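Endo-1,4-beta-xylanase C (Paenibacillus barcinonensis, PDB 4XUO) hydrolyses internal beta-1,4-xylosidic linkages of xylan, with this chain being the first of its family 22 carbohydrate-binding modules, a calcium-containing xylan-binding domain. Local coordinates at residues Leu12-Glu17 with Asp149-Arg154. Numbering follows the deposited sequence.
With CA (calcium ion), chain C.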
loop_
_atom_site.group_PDB
_atom_site.type_symbol
_atom_site.label_atom_id
_atom_site.label_comp_id
_atom_site.label_asym_id
_atom_site.label_seq_id
_atom_site.Cartn_x
_atom_site.Cartn_y
_atom_site.Cartn_z
ATOM N N LEU A 12 -8.696 -7.589 4.375
ATOM C CA LEU A 12 -7.729 -7.043 5.334
ATOM C C LEU A 12 -8.172 -5.640 5.729
ATOM O O LEU A 12 -8.743 -4.912 4.905
ATOM C CB LEU A 12 -6.334 -6.931 4.714
ATOM C CG LEU A 12 -5.370 -8.092 4.616
ATOM C CD1 LEU A 12 -3.968 -7.546 4.360
ATOM C CD2 LEU A 12 -5.345 -8.944 5.871
ATOM N N SER A 13 -7.914 -5.277 6.979
ATOM C CA SER A 13 -8.193 -3.923 7.497
ATOM C C SER A 13 -7.108 -3.559 8.514
ATOM O O SER A 13 -6.953 -4.263 9.539
ATOM C CB SER A 13 -9.564 -3.880 8.166
ATOM O OG SER A 13 -9.874 -2.572 8.625
ATOM N N HIS A 14 -6.365 -2.484 8.223
ATOM C CA HIS A 14 -5.245 -2.040 9.049
ATOM C C HIS A 14 -5.402 -0.611 9.538
ATOM O O HIS A 14 -5.352 0.350 8.739
ATOM C CB HIS A 14 -3.940 -2.110 8.273
ATOM C CG HIS A 14 -3.511 -3.492 7.912
ATOM N ND1 HIS A 14 -2.454 -3.721 7.063
ATOM C CD2 HIS A 14 -3.958 -4.709 8.297
ATOM C CE1 HIS A 14 -2.234 -5.019 6.976
ATOM N NE2 HIS A 14 -3.156 -5.645 7.692
ATOM N N SER A 15 -5.588 -0.480 10.857
ATOM C CA SER A 15 -5.712 0.833 11.531
ATOM C C SER A 15 -4.432 1.307 12.211
ATOM O O SER A 15 -4.313 2.503 12.560
ATOM C CB SER A 15 -6.823 0.749 12.570
ATOM O OG SER A 15 -6.399 -0.078 13.645
ATOM N N PHE A 16 -3.497 0.380 12.427
ATOM C CA PHE A 16 -2.168 0.644 12.996
ATOM C C PHE A 16 -2.213 1.087 14.465
ATOM O O PHE A 16 -1.231 1.587 14.980
ATOM C CB PHE A 16 -1.370 1.639 12.125
ATOM C CG PHE A 16 -1.171 1.140 10.709
ATOM C CD1 PHE A 16 -0.425 -0.000 10.488
ATOM C CD2 PHE A 16 -1.827 1.739 9.630
ATOM C CE1 PHE A 16 -0.266 -0.508 9.201
ATOM C CE2 PHE A 16 -1.670 1.254 8.347
ATOM C CZ PHE A 16 -0.890 0.114 8.131
ATOM N N GLU A 17 -3.333 0.810 15.117
ATOM C CA GLU A 17 -3.628 1.310 16.453
ATOM C C GLU A 17 -3.045 0.456 17.574
ATOM O O GLU A 17 -3.047 0.880 18.727
ATOM C CB GLU A 17 -5.131 1.410 16.637
ATOM C CG GLU A 17 -5.782 2.457 15.755
ATOM C CD GLU A 17 -5.243 3.850 15.982
ATOM O OE1 GLU A 17 -5.255 4.308 17.147
ATOM O OE2 GLU A 17 -4.829 4.507 15.008
ATOM N N ASP A 149 -2.597 5.300 6.524
ATOM C CA ASP A 149 -3.556 4.891 7.588
ATOM C C ASP A 149 -4.865 4.364 6.991
ATOM O O ASP A 149 -5.161 4.586 5.818
ATOM C CB ASP A 149 -3.836 6.085 8.527
ATOM C CG ASP A 149 -4.309 5.657 9.926
ATOM O OD1 ASP A 149 -4.328 4.412 10.245
ATOM O OD2 ASP A 149 -4.642 6.573 10.713
ATOM N N GLU A 150 -5.655 3.662 7.804
ATOM C CA GLU A 150 -6.964 3.140 7.391
ATOM C C GLU A 150 -6.845 2.413 6.061
ATOM O O GLU A 150 -7.547 2.702 5.109
ATOM C CB GLU A 150 -8.042 4.242 7.355
ATOM C CG GLU A 150 -8.501 4.657 8.737
ATOM C CD GLU A 150 -9.237 3.561 9.486
ATOM O OE1 GLU A 150 -10.465 3.407 9.271
ATOM O OE2 GLU A 150 -8.592 2.854 10.299
ATOM N N PHE A 151 -5.907 1.479 6.015
ATOM C CA PHE A 151 -5.704 0.649 4.830
ATOM C C PHE A 151 -6.716 -0.488 4.808
ATOM O O PHE A 151 -7.019 -1.062 5.856
ATOM C CB PHE A 151 -4.268 0.110 4.799
ATOM C CG PHE A 151 -3.995 -0.821 3.640
ATOM C CD1 PHE A 151 -3.753 -0.333 2.369
ATOM C CD2 PHE A 151 -3.973 -2.185 3.844
ATOM C CE1 PHE A 151 -3.513 -1.192 1.307
ATOM C CE2 PHE A 151 -3.734 -3.061 2.795
ATOM C CZ PHE A 151 -3.498 -2.563 1.521
ATOM N N GLN A 152 -7.267 -0.776 3.630
ATOM C CA GLN A 152 -8.296 -1.822 3.479
ATOM C C GLN A 152 -8.235 -2.526 2.125
ATOM O O GLN A 152 -7.947 -1.909 1.114
ATOM C CB GLN A 152 -9.687 -1.193 3.665
ATOM C CG GLN A 152 -10.876 -2.130 3.587
ATOM C CD GLN A 152 -12.201 -1.376 3.769
ATOM O OE1 GLN A 152 -12.597 -1.090 4.887
ATOM N NE2 GLN A 152 -12.853 -1.018 2.682
ATOM N N ILE A 153 -8.551 -3.818 2.110
ATOM C CA ILE A 153 -8.744 -4.550 0.888
ATOM C C ILE A 153 -10.109 -5.254 1.041
ATOM O O ILE A 153 -10.306 -5.961 2.023
ATOM C CB ILE A 153 -7.648 -5.614 0.652
ATOM C CG1 ILE A 153 -6.260 -4.964 0.581
ATOM C CG2 ILE A 153 -7.962 -6.408 -0.592
ATOM C CD1 ILE A 153 -5.124 -5.918 0.225
ATOM N N ARG A 154 -10.989 -5.049 0.060
ATOM C CA ARG A 154 -12.363 -5.590 0.046
ATOM C C ARG A 154 -12.545 -6.442 -1.222
ATOM O O ARG A 154 -12.034 -6.126 -2.296
ATOM C CB ARG A 154 -13.383 -4.414 0.092
ATOM C CG ARG A 154 -14.855 -4.824 0.105
ATOM C CD ARG A 154 -15.763 -3.631 -0.172
ATOM N NE ARG A 154 -15.738 -2.692 0.941
ATOM C CZ ARG A 154 -16.536 -2.756 2.005
ATOM N NH1 ARG A 154 -17.456 -3.720 2.122
ATOM N NH2 ARG A 154 -16.420 -1.843 2.960
HETATM CA CA CA C . -4.927 4.809 12.597
HETATM O O HOH W 1 -7.108 4.072 12.241
#
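The calcium site of this CBM22 beta-sandwich sits just past the H14-F151 end of the antiparallel pair of strands 12-14 and 151-154, where regular pairing gives way to loop, and S15, E17 and D149, from the two segments, meet on the metal. S15 gives its backbone O at 2.4 Å from the calcium and E17 its OE2. D149 binds with both carboxylate oxygens, OD1 at 2.5 Å and OD2 at 2.6 Å, and a water fills a further position. E17 reaches the ion through a chain bent at chi2 (-59°). The same water donates to E150 OE2, 2.7 Å away, so E150 joins the site at second hand; that OE2 also lies against S15 CB. A weak hydrogen bond from E150 N to D149 OD1 and a hydrogen bond from Y40 N to D149 OD2 steady the carboxylate. F16 slides past D149 in the opposite direction, its CD2 edge 3.7 Å from OD1, while one face of the ring is covered near its rim by H14 CB.

Beyond the site the strands pair regularly. H14 and F151 exchange two backbone hydrogen bonds, the one from H14 N to F151 O nearly straight (2.8 Å, 178°); L12 and I153 exchange two more. H14 and F151 run side by side, with H14 ND1 3.9 Å from F151 CD2 and the ring planes 41° apart. W24 NE1 hydrogen-bonds to H14 ND1, and the W24 ring meets F151 edge-to-face.

L12, H14, F151 and I153 share the inward face, where L60 of strand 57-61 in the other sheet packs on L12, H14 and F151. The backbone O atoms of Q41 and Q44 complete the metal shell just ahead of strand 45-49, and along the edge away from strand 12-14, strand 151-154 pairs with strand 71-80 through backbone hydrogen bonds of Q152 to S75 and R154 to E73.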